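Local coordinates for FAD-binding PCMH-type domain-containing protein (Gibberella zeae, PDB 6YJO) that binds FAD through two covalent links and probably acts as an oxygen-dependent oxidoreductase, with oligosaccharides as its likely substrates, at residues 93-98 against 114-119; 196-201 against 493-498; 244-249 against 308-313. One frame throughout, in Å; residues are numbered along the deposited sequence.

Contact 1: 93-98 against 114-119. With FAD (flavin-adenine dinucleotide), chain C.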
loop_
_atom_site.group_PDB
_atom_site.type_symbol
_atom_site.label_atom_id
_atom_site.label_comp_id
_atom_site.label_asym_id
_atom_site.label_seq_id
_atom_site.Cartn_x
_atom_site.Cartn_y
_atom_site.Cartn_z
ATOM N N VAL A 93 21.586 5.718 -16.550
ATOM C CA VAL A 93 20.252 6.184 -16.189
ATOM C C VAL A 93 19.828 5.515 -14.891
ATOM O O VAL A 93 20.126 4.339 -14.644
ATOM C CB VAL A 93 19.222 5.908 -17.306
ATOM C CG1 VAL A 93 19.552 6.703 -18.565
ATOM C CG2 VAL A 93 19.105 4.411 -17.605
ATOM N N ARG A 94 19.141 6.277 -14.048
ATOM C CA ARG A 94 18.369 5.683 -12.969
ATOM C C ARG A 94 17.236 4.857 -13.562
ATOM O O ARG A 94 16.681 5.198 -14.610
ATOM C CB ARG A 94 17.832 6.782 -12.053
ATOM C CG ARG A 94 18.911 7.430 -11.208
ATOM C CD ARG A 94 18.493 8.805 -10.751
ATOM N NE ARG A 94 19.307 9.281 -9.639
ATOM C CZ ARG A 94 19.036 10.373 -8.935
ATOM N NH1 ARG A 94 17.969 11.101 -9.228
ATOM N NH2 ARG A 94 19.830 10.736 -7.938
ATOM N N VAL A 95 16.907 3.751 -12.904
ATOM C CA VAL A 95 15.909 2.812 -13.400
ATOM C C VAL A 95 14.866 2.587 -12.316
ATOM O O VAL A 95 15.195 2.508 -11.129
ATOM C CB VAL A 95 16.544 1.471 -13.819
ATOM C CG1 VAL A 95 15.488 0.541 -14.395
ATOM C CG2 VAL A 95 17.674 1.704 -14.812
ATOM N N SER A 96 13.610 2.469 -12.732
ATOM C CA SER A 96 12.491 2.353 -11.811
ATOM C C SER A 96 11.465 1.396 -12.396
ATOM O O SER A 96 11.169 1.445 -13.590
ATOM C CB SER A 96 11.856 3.719 -11.537
ATOM O OG SER A 96 12.556 4.400 -10.509
ATOM N N ALA A 97 10.930 0.530 -11.545
ATOM C CA ALA A 97 9.943 -0.458 -11.950
ATOM C C ALA A 97 8.547 0.052 -11.620
ATOM O O ALA A 97 8.323 0.653 -10.567
ATOM C CB ALA A 97 10.193 -1.800 -11.256
ATOM N N LYS A 98 7.615 -0.178 -12.540
ATOM C CA LYS A 98 6.203 0.118 -12.334
ATOM C C LYS A 98 5.392 -1.141 -12.596
ATOM O O LYS A 98 5.520 -1.751 -13.663
ATOM C CB LYS A 98 5.735 1.247 -13.259
ATOM C CG LYS A 98 4.305 1.708 -12.997
ATOM C CD LYS A 98 3.452 1.703 -14.256
ATOM C CE LYS A 98 3.734 2.905 -15.141
ATOM N NZ LYS A 98 3.176 2.712 -16.507
ATOM N N GLY A 114 13.637 11.128 -17.008
ATOM C CA GLY A 114 14.938 10.622 -17.383
ATOM C C GLY A 114 15.290 9.278 -16.790
ATOM O O GLY A 114 16.479 8.965 -16.662
ATOM N N HIS A 115 14.297 8.471 -16.427
ATOM C CA HIS A 115 14.511 7.107 -15.970
ATOM C C HIS A 115 14.218 6.129 -17.097
ATOM O O HIS A 115 13.369 6.385 -17.953
ATOM C CB HIS A 115 13.603 6.761 -14.783
ATOM C CG HIS A 115 14.092 7.265 -13.463
ATOM N ND1 HIS A 115 13.950 6.544 -12.296
ATOM C CD2 HIS A 115 14.700 8.425 -13.116
ATOM C CE1 HIS A 115 14.459 7.232 -11.290
ATOM N NE2 HIS A 115 14.921 8.378 -11.761
ATOM N N LEU A 116 14.923 5.001 -17.085
ATOM C CA LEU A 116 14.411 3.809 -17.743
ATOM C C LEU A 116 13.350 3.211 -16.836
ATOM O O LEU A 116 13.605 2.947 -15.659
ATOM C CB LEU A 116 15.522 2.791 -18.015
ATOM C CG LEU A 116 15.053 1.385 -18.422
ATOM C CD1 LEU A 116 14.335 1.389 -19.776
ATOM C CD2 LEU A 116 16.220 0.406 -18.442
ATOM N N VAL A 117 12.148 3.033 -17.369
ATOM C CA VAL A 117 11.012 2.554 -16.591
ATOM C C VAL A 117 10.611 1.185 -17.116
ATOM O O VAL A 117 10.161 1.057 -18.261
ATOM C CB VAL A 117 9.840 3.548 -16.637
ATOM C CG1 VAL A 117 8.613 2.948 -15.979
ATOM C CG2 VAL A 117 10.229 4.845 -15.941
ATOM N N ILE A 118 10.768 0.170 -16.271
ATOM C CA ILE A 118 10.541 -1.226 -16.626
ATOM C C ILE A 118 9.123 -1.567 -16.179
ATOM O O ILE A 118 8.863 -1.760 -14.988
ATOM C CB ILE A 118 11.585 -2.141 -15.977
ATOM C CG1 ILE A 118 12.997 -1.745 -16.434
ATOM C CG2 ILE A 118 11.311 -3.606 -16.302
ATOM C CD1 ILE A 118 14.120 -2.489 -15.731
ATOM N N VAL A 119 8.200 -1.628 -17.136
ATOM C CA VAL A 119 6.791 -1.891 -16.860
ATOM C C VAL A 119 6.581 -3.402 -16.853
ATOM O O VAL A 119 6.554 -4.043 -17.907
ATOM C CB VAL A 119 5.883 -1.208 -17.891
ATOM C CG1 VAL A 119 4.429 -1.649 -17.706
ATOM C CG2 VAL A 119 5.996 0.311 -17.788
HETATM P PA FAD C . 3.556 1.319 -8.726
HETATM O O1A FAD C . 3.566 2.779 -8.982
HETATM O O2A FAD C . 3.708 0.457 -9.990
HETATM O O5B FAD C . 4.653 0.927 -7.665
HETATM C C5B FAD C . 4.787 1.649 -6.423
HETATM C C4B FAD C . 6.178 1.456 -5.884
HETATM O O4B FAD C . 6.567 0.070 -6.046
HETATM C C3B FAD C . 7.253 2.278 -6.589
HETATM O O3B FAD C . 8.280 2.657 -5.679
HETATM C C2B FAD C . 7.762 1.302 -7.649
HETATM O O2B FAD C . 9.087 1.603 -8.062
HETATM C C1B FAD C . 7.717 -0.009 -6.868
HETATM N N9A FAD C . 7.626 -1.200 -7.708
HETATM C C8A FAD C . 6.606 -1.558 -8.553
HETATM N N7A FAD C . 6.807 -2.685 -9.191
HETATM C C5A FAD C . 8.053 -3.101 -8.734
HETATM C C6A FAD C . 8.838 -4.229 -9.028
HETATM N N6A FAD C . 8.482 -5.189 -9.885
HETATM N N1A FAD C . 10.029 -4.338 -8.398
HETATM C C2A FAD C . 10.393 -3.385 -7.539
HETATM N N3A FAD C . 9.737 -2.279 -7.184
HETATM C C4A FAD C . 8.562 -2.193 -7.825
HETATM N N1 FAD C . -2.804 0.370 0.057
HETATM C C2 FAD C . -3.210 -0.337 1.153
HETATM O O2 FAD C . -2.411 -0.694 2.026
HETATM N N3 FAD C . -4.549 -0.668 1.300
HETATM C C4 FAD C . -5.565 -0.347 0.421
HETATM O O4 FAD C . -6.721 -0.694 0.654
HETATM C C4X FAD C . -5.122 0.404 -0.738
HETATM N N5 FAD C . -6.015 0.749 -1.622
HETATM C C5X FAD C . -5.587 1.461 -2.731
HETATM C C6 FAD C . -6.523 1.869 -3.674
HETATM C C7 FAD C . -6.145 2.560 -4.819
HETATM C C7M FAD C . -7.194 2.958 -5.824
HETATM C C8 FAD C . -4.798 2.919 -4.993
HETATM C C8M FAD C . -4.345 3.677 -6.211
HETATM C C9 FAD C . -3.858 2.535 -4.040
HETATM C C9A FAD C . -4.243 1.818 -2.914
HETATM N N10 FAD C . -3.313 1.412 -1.938
HETATM C C10 FAD C . -3.718 0.712 -0.832
HETATM C "C1'" FAD C . -1.896 1.780 -2.054
HETATM C "C2'" FAD C . -1.029 0.712 -2.702
HETATM O "O2'" FAD C . -0.753 -0.325 -1.763
HETATM C "C3'" FAD C . 0.289 1.354 -3.138
HETATM O "O3'" FAD C . -0.018 2.462 -3.977
HETATM C "C4'" FAD C . 1.231 0.419 -3.892
HETATM O "O4'" FAD C . 2.574 0.617 -3.453
HETATM C "C5'" FAD C . 1.142 0.650 -5.383
HETATM O "O5'" FAD C . 1.747 -0.460 -6.071
HETATM P P FAD C . 1.683 -0.564 -7.633
HETATM O O1P FAD C . 2.687 -1.613 -8.120
HETATM O O2P FAD C . 0.272 -0.746 -8.057
HETATM O O3P FAD C . 2.191 0.903 -8.035
#
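S96 is bonded to the other strand through both its N and its O. Its N donates to L116 O at 3.0 Å, and its O accepts from I118 N at 3.0 Å. The side chain adds a third link: OG lies 3.1 Å from ND1 of H115, and this hydrogen bond reaches the imidazole at its edge, in the ring plane. Either group could be the donor. OG is turned anti to the carbonyl carbon (chi1 -84°), which brings it to ND1. The other ring nitrogen, NE2, is bonded to E112, so both nitrogens of H115 are engaged and the rotation of the ring is fixed. R94 covers one face of the ring. Its CB sits 3.5 Å from the ring centroid, a CH-pi contact displaced toward NE2. Beyond CB the chain runs extended to a salt bridge with E112. One carboxylate therefore serves both residues.

The backbones pair as parallel strands, 95-98 beside 116-119. K98 N to I118 O is longer, 3.2 Å. On the sheet face that carries V95, L116, A97 and I118, V95 CG1 meets I118 CD1 at 3.6 Å. A97 binds the cofactor: its O accepts from FAD O2B at 2.8 Å, and its CB lies 3.6 Å from adenine C6A.

This pair belongs to the parallel sheet of the FAD-binding domain of a PCMH-type flavoprotein. Strand 116-119 is central there, flanked by 71-73 and 95-98. L116 touches A71 of strand 71-73, while helix 78-90 packs on I118.

Contact 2: 196-201 against 493-498. With NAG (2-acetamido-2-deoxy-beta-D-glucopyranose), chain B.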
loop_
_atom_site.group_PDB
_atom_site.type_symbol
_atom_site.label_atom_id
_atom_site.label_comp_id
_atom_site.label_asym_id
_atom_site.label_seq_id
_atom_site.Cartn_x
_atom_site.Cartn_y
_atom_site.Cartn_z
ATOM N N VAL A 196 16.017 -8.898 -9.559
ATOM C CA VAL A 196 17.168 -8.510 -10.367
ATOM C C VAL A 196 17.880 -7.364 -9.663
ATOM O O VAL A 196 17.322 -6.269 -9.517
ATOM C CB VAL A 196 16.743 -8.105 -11.788
ATOM C CG1 VAL A 196 17.957 -7.733 -12.635
ATOM C CG2 VAL A 196 15.955 -9.228 -12.445
ATOM N N LEU A 197 19.112 -7.608 -9.233
ATOM C CA LEU A 197 19.893 -6.569 -8.584
ATOM C C LEU A 197 20.454 -5.595 -9.623
ATOM O O LEU A 197 20.433 -5.844 -10.833
ATOM C CB LEU A 197 21.018 -7.185 -7.755
ATOM C CG LEU A 197 20.608 -8.352 -6.858
ATOM C CD1 LEU A 197 21.782 -8.804 -5.996
ATOM C CD2 LEU A 197 19.409 -7.978 -5.995
ATOM N N THR A 198 20.975 -4.470 -9.128
ATOM C CA THR A 198 21.366 -3.374 -10.012
ATOM C C THR A 198 22.365 -3.810 -11.076
ATOM O O THR A 198 22.421 -3.199 -12.151
ATOM C CB THR A 198 21.951 -2.220 -9.197
ATOM O OG1 THR A 198 22.332 -1.157 -10.081
ATOM C CG2 THR A 198 23.159 -2.678 -8.396
ATOM N N ASN A 199 23.162 -4.845 -10.810
ATOM C CA ASN A 199 24.151 -5.309 -11.776
ATOM C C ASN A 199 23.585 -6.325 -12.759
ATOM O O ASN A 199 24.350 -6.912 -13.531
ATOM C CB ASN A 199 25.370 -5.896 -11.056
ATOM C CG ASN A 199 25.008 -6.980 -10.055
ATOM O OD1 ASN A 199 23.898 -7.512 -10.059
ATOM N ND2 ASN A 199 25.962 -7.309 -9.189
ATOM N N GLY A 200 22.266 -6.526 -12.767
ATOM C CA GLY A 200 21.641 -7.481 -13.657
ATOM C C GLY A 200 21.619 -8.906 -13.153
ATOM O O GLY A 200 20.905 -9.737 -13.728
ATOM N N THR A 201 22.371 -9.221 -12.102
ATOM C CA THR A 201 22.339 -10.562 -11.534
ATOM C C THR A 201 20.937 -10.894 -11.043
ATOM O O THR A 201 20.291 -10.080 -10.379
ATOM C CB THR A 201 23.343 -10.670 -10.383
ATOM O OG1 THR A 201 24.678 -10.712 -10.906
ATOM C CG2 THR A 201 23.085 -11.922 -9.555
ATOM N N ASP A 493 23.065 3.992 -6.451
ATOM C CA ASP A 493 21.670 4.405 -6.324
ATOM C C ASP A 493 20.984 4.439 -7.689
ATOM O O ASP A 493 20.335 5.416 -8.065
ATOM C CB ASP A 493 21.556 5.756 -5.615
ATOM C CG ASP A 493 20.188 5.975 -5.005
ATOM O OD1 ASP A 493 19.285 5.140 -5.237
ATOM O OD2 ASP A 493 20.015 6.980 -4.286
ATOM N N MET A 494 21.138 3.344 -8.434
ATOM C CA MET A 494 20.430 3.199 -9.701
ATOM C C MET A 494 18.919 3.191 -9.487
ATOM O O MET A 494 18.180 3.929 -10.150
ATOM C CB MET A 494 20.888 1.918 -10.399
ATOM C CG MET A 494 19.873 1.314 -11.347
ATOM S SD MET A 494 20.655 0.160 -12.484
ATOM C CE MET A 494 19.254 -0.841 -12.954
ATOM N N PHE A 495 18.441 2.362 -8.563
ATOM C CA PHE A 495 17.010 2.264 -8.274
ATOM C C PHE A 495 16.647 3.425 -7.362
ATOM O O PHE A 495 16.615 3.305 -6.137
ATOM C CB PHE A 495 16.674 0.915 -7.653
ATOM C CG PHE A 495 17.153 -0.249 -8.463
ATOM C CD1 PHE A 495 16.663 -0.465 -9.739
ATOM C CD2 PHE A 495 18.098 -1.126 -7.951
ATOM C CE1 PHE A 495 17.103 -1.532 -10.490
ATOM C CE2 PHE A 495 18.541 -2.195 -8.698
ATOM C CZ PHE A 495 18.041 -2.400 -9.969
ATOM N N TRP A 496 16.364 4.566 -7.976
ATOM C CA TRP A 496 16.197 5.824 -7.270
ATOM C C TRP A 496 14.738 6.256 -7.302
ATOM O O TRP A 496 14.034 6.026 -8.290
ATOM C CB TRP A 496 17.076 6.907 -7.901
ATOM C CG TRP A 496 17.095 8.193 -7.141
ATOM C CD1 TRP A 496 18.008 8.578 -6.204
ATOM C CD2 TRP A 496 16.160 9.270 -7.257
ATOM N NE1 TRP A 496 17.700 9.828 -5.728
ATOM C CE2 TRP A 496 16.567 10.273 -6.358
ATOM C CE3 TRP A 496 15.016 9.482 -8.032
ATOM C CZ2 TRP A 496 15.872 11.471 -6.213
ATOM C CZ3 TRP A 496 14.327 10.671 -7.888
ATOM C CH2 TRP A 496 14.757 11.651 -6.984
ATOM N N ASN A 497 14.290 6.866 -6.213
ATOM C CA ASN A 497 13.021 7.577 -6.183
ATOM C C ASN A 497 13.112 8.652 -5.111
ATOM O O ASN A 497 13.969 8.579 -4.224
ATOM C CB ASN A 497 11.836 6.635 -5.918
ATOM C CG ASN A 497 11.871 6.020 -4.537
ATOM O OD1 ASN A 497 11.436 6.634 -3.564
ATOM N ND2 ASN A 497 12.379 4.793 -4.446
ATOM N N PRO A 498 12.253 9.673 -5.177
ATOM C CA PRO A 498 12.370 10.792 -4.225
ATOM C C PRO A 498 12.477 10.378 -2.766
ATOM O O PRO A 498 13.285 10.959 -2.029
ATOM C CB PRO A 498 11.093 11.594 -4.498
ATOM C CG PRO A 498 10.830 11.360 -5.945
ATOM C CD PRO A 498 11.240 9.936 -6.212
HETATM C C1 NAG B . 25.796 -8.310 -8.168
HETATM C C2 NAG B . 26.930 -9.327 -8.231
HETATM C C3 NAG B . 26.789 -10.363 -7.114
HETATM C C4 NAG B . 26.597 -9.698 -5.757
HETATM C C5 NAG B . 25.489 -8.652 -5.825
HETATM C C6 NAG B . 25.359 -7.851 -4.552
HETATM C C7 NAG B . 28.080 -10.134 -10.245
HETATM C C8 NAG B . 27.928 -10.829 -11.566
HETATM N N2 NAG B . 26.960 -9.979 -9.530
HETATM O O3 NAG B . 27.957 -11.177 -7.092
HETATM O O4 NAG B . 26.183 -10.678 -4.812
HETATM O O5 NAG B . 25.755 -7.717 -6.879
HETATM O O6 NAG B . 26.307 -6.793 -4.509
HETATM O O7 NAG B . 29.167 -9.728 -9.845
#
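The side chains of M494 and T198 run alongside one another with opposite headings. From M494 CB the chain passes T198 OG1 at 3.4 Å. CG lies 3.7 Å from the same T198 OG1 and also sits over one face of the F495 ring, toward its rim. With CG anti to the backbone N (chi1 154°) and the chain extended beyond it, SD is carried past the hydroxyl. SD comes within 3.2 Å of T198 OG1, the shortest approach along this side chain. The tip, CE, ends 4.0 Å from T198 O. The hydroxyl has a weak hydrogen bond with D490, whose carboxylate also takes the backbone N of M494 and of F495.

F495 meets the same threonine with the outer part of its ring. CE2 lies 3.3 Å from T198 CA, and T198 N is at the ring edge, in plane. The ring thus abuts the backbone of the turn.

The turn is a type I beta turn from L197 to G200, closed by G200 N to L197 O. N199 lies within it and carries the glycan: ND2 is bonded covalently to C1 of NAG. Its OD1 accepts from T201 N at 3.1 Å, an Asx turn. T201 OG1 in turn accepts from the sugar's N2 at 2.8 Å. N199 and T201 form the N-X-T sequon of N-glycosylation.

The turn is the hairpin connection between strands 190-196 and 202-206. Segment 493-498 follows helix 479-489 in the berberine-like C-terminal region. Helix 78-90 packs against both partners, its V85 touching V196, M494 and F495.

Contact 3: 244-249 against 308-313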
loop_
_atom_site.group_PDB
_atom_site.type_symbol
_atom_site.label_atom_id
_atom_site.label_comp_id
_atom_site.label_asym_id
_atom_site.label_seq_id
_atom_site.Cartn_x
_atom_site.Cartn_y
_atom_site.Cartn_z
ATOM N N PHE A 244 -20.189 -5.012 6.545
ATOM C CA PHE A 244 -21.133 -4.192 7.294
ATOM C C PHE A 244 -20.764 -2.720 7.179
ATOM O O PHE A 244 -19.611 -2.364 6.933
ATOM C CB PHE A 244 -21.187 -4.605 8.772
ATOM C CG PHE A 244 -19.882 -4.429 9.517
ATOM C CD1 PHE A 244 -18.904 -5.408 9.477
ATOM C CD2 PHE A 244 -19.650 -3.293 10.277
ATOM C CE1 PHE A 244 -17.714 -5.254 10.170
ATOM C CE2 PHE A 244 -18.461 -3.133 10.969
ATOM C CZ PHE A 244 -17.494 -4.114 10.915
ATOM N N SER A 245 -21.779 -1.869 7.357
ATOM C CA SER A 245 -21.609 -0.432 7.516
ATOM C C SER A 245 -22.442 0.043 8.697
ATOM O O SER A 245 -23.482 -0.538 9.013
ATOM C CB SER A 245 -22.024 0.339 6.251
ATOM O OG SER A 245 -23.434 0.424 6.142
ATOM N N ILE A 246 -21.956 1.088 9.362
ATOM C CA ILE A 246 -22.702 1.827 10.376
ATOM C C ILE A 246 -22.594 3.299 10.008
ATOM O O ILE A 246 -21.499 3.872 10.054
ATOM C CB ILE A 246 -22.169 1.591 11.798
ATOM C CG1 ILE A 246 -22.235 0.110 12.188
ATOM C CG2 ILE A 246 -22.948 2.448 12.784
ATOM C CD1 ILE A 246 -20.871 -0.550 12.284
ATOM N N GLU A 247 -23.716 3.911 9.643
ATOM C CA GLU A 247 -23.744 5.320 9.284
ATOM C C GLU A 247 -23.937 6.175 10.529
ATOM O O GLU A 247 -24.731 5.840 11.415
ATOM C CB GLU A 247 -24.864 5.593 8.282
ATOM C CG GLU A 247 -24.816 4.711 7.045
ATOM C CD GLU A 247 -25.910 5.052 6.052
ATOM O OE1 GLU A 247 -26.682 5.997 6.318
ATOM O OE2 GLU A 247 -25.996 4.379 5.004
ATOM N N LEU A 248 -23.203 7.284 10.591
ATOM C CA LEU A 248 -23.243 8.183 11.734
ATOM C C LEU A 248 -23.236 9.626 11.253
ATOM O O LEU A 248 -22.942 9.919 10.090
ATOM C CB LEU A 248 -22.054 7.955 12.674
ATOM C CG LEU A 248 -21.948 6.576 13.323
ATOM C CD1 LEU A 248 -20.808 5.785 12.693
ATOM C CD2 LEU A 248 -21.750 6.724 14.822
ATOM N N ASP A 249 -23.588 10.532 12.175
ATOM C CA ASP A 249 -23.472 11.978 11.960
ATOM C C ASP A 249 -23.047 12.612 13.295
ATOM O O ASP A 249 -23.847 13.201 14.028
ATOM C CB ASP A 249 -24.772 12.577 11.436
ATOM C CG ASP A 249 -24.628 14.042 11.090
ATOM O OD1 ASP A 249 -23.485 14.488 10.849
ATOM O OD2 ASP A 249 -25.653 14.749 11.074
ATOM N N LEU A 308 -21.257 3.910 21.221
ATOM C CA LEU A 308 -21.627 4.833 20.155
ATOM C C LEU A 308 -23.094 5.232 20.217
ATOM O O LEU A 308 -23.439 6.355 19.828
ATOM C CB LEU A 308 -21.334 4.208 18.790
ATOM C CG LEU A 308 -19.869 4.054 18.378
ATOM C CD1 LEU A 308 -19.788 3.470 16.973
ATOM C CD2 LEU A 308 -19.143 5.388 18.454
ATOM N N GLY A 309 -23.963 4.348 20.696
ATOM C CA GLY A 309 -25.391 4.585 20.587
ATOM C C GLY A 309 -25.883 4.426 19.166
ATOM O O GLY A 309 -26.788 5.154 18.742
ATOM N N ALA A 310 -25.304 3.488 18.419
ATOM C CA ALA A 310 -25.556 3.336 16.995
ATOM C C ALA A 310 -25.906 1.886 16.691
ATOM O O ALA A 310 -25.791 0.999 17.540
ATOM C CB ALA A 310 -24.341 3.785 16.167
ATOM N N GLN A 311 -26.339 1.659 15.454
ATOM C CA GLN A 311 -26.796 0.353 15.007
ATOM C C GLN A 311 -26.309 0.113 13.587
ATOM O O GLN A 311 -26.046 1.056 12.837
ATOM C CB GLN A 311 -28.328 0.255 15.062
ATOM C CG GLN A 311 -29.028 1.561 14.716
ATOM C CD GLN A 311 -30.395 1.348 14.103
ATOM O OE1 GLN A 311 -30.535 0.640 13.105
ATOM N NE2 GLN A 311 -31.414 1.965 14.693
ATOM N N ILE A 312 -26.185 -1.166 13.225
ATOM C CA ILE A 312 -25.808 -1.509 11.861
ATOM C C ILE A 312 -26.799 -0.888 10.887
ATOM O O ILE A 312 -28.022 -0.951 11.080
ATOM C CB ILE A 312 -25.735 -3.037 11.693
ATOM C CG1 ILE A 312 -24.330 -3.532 12.044
ATOM C CG2 ILE A 312 -26.104 -3.451 10.268
ATOM C CD1 ILE A 312 -24.200 -5.035 12.124
ATOM N N SER A 313 -26.267 -0.275 9.830
ATOM C CA SER A 313 -27.092 0.283 8.768
ATOM C C SER A 313 -27.323 -0.735 7.657
ATOM O O SER A 313 -28.465 -0.973 7.258
ATOM C CB SER A 313 -26.437 1.551 8.210
ATOM O OG SER A 313 -26.535 2.622 9.134
#
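S313 N donates to S245 O at 2.9 Å with an N-H...O angle of 156°. The S313 side chain adds a second bond, as its OG accepts from E247 N at 3.1 Å. That bond is nearly straight, 165° at the hydrogen. OG stands anti to the carbonyl carbon (chi1 -72°), which carries it to the amide of E247. One serine therefore grips two residues of the strand, on either side of I246. S313 OG also lies 3.4 Å from E247 CG, so the start of the glutamate chain passes alongside the hydroxyl. S245 OG and T314 OG1 share a hydrogen bond.

These bonds lie at the margin of the seven-stranded antiparallel sheet. Strand 242-248 has 283-290 on one side and the short outermost strand 314-315 on the other. Segment 308-313 leads into that short strand from helix 294-308. Its chain leaves the helix at G309, which has a positive phi.

The apolar packing lies earlier in the segment, back toward the helix. I246 CG2 reaches the backbone O of Q311 at 3.4 Å and A310 CB at 3.9 Å. I246 CG1 lies 4.2 Å from I312 CG1. The CD2 branch of L248 comes to the same A310 methyl at 4.1 Å, so A310 CB touches both strand residues. L248 CD2 is 4.4 Å from L308 CD1, a looser contact at the helix end. I286 on the neighbouring strand touches I246, L248 and L308, while I312 packs on N298 and L301 of helix 294-308.

In the fold
Contacts 1 and 2 are neighbours, their centres about 9 Å apart. V95 N and M494 O, 3.0 Å apart, probably form a hydrogen bond that ties the C-terminal segment 493-498 to the edge strand 95-98. W496 also meets R94 in a cation-pi interaction. Contact 1 touches the adenosine part of FAD through A97, and the F495 side chain of contact 2 is about 7 Å from FAD between nearest atoms. The covalent flavin links, at H102 and C162, belong to neither contact. Contact 3 lies on the opposite side of the chain's centre, about 46 Å from contact 1 and 48 Å from contact 2 between centres, away from the FAD site.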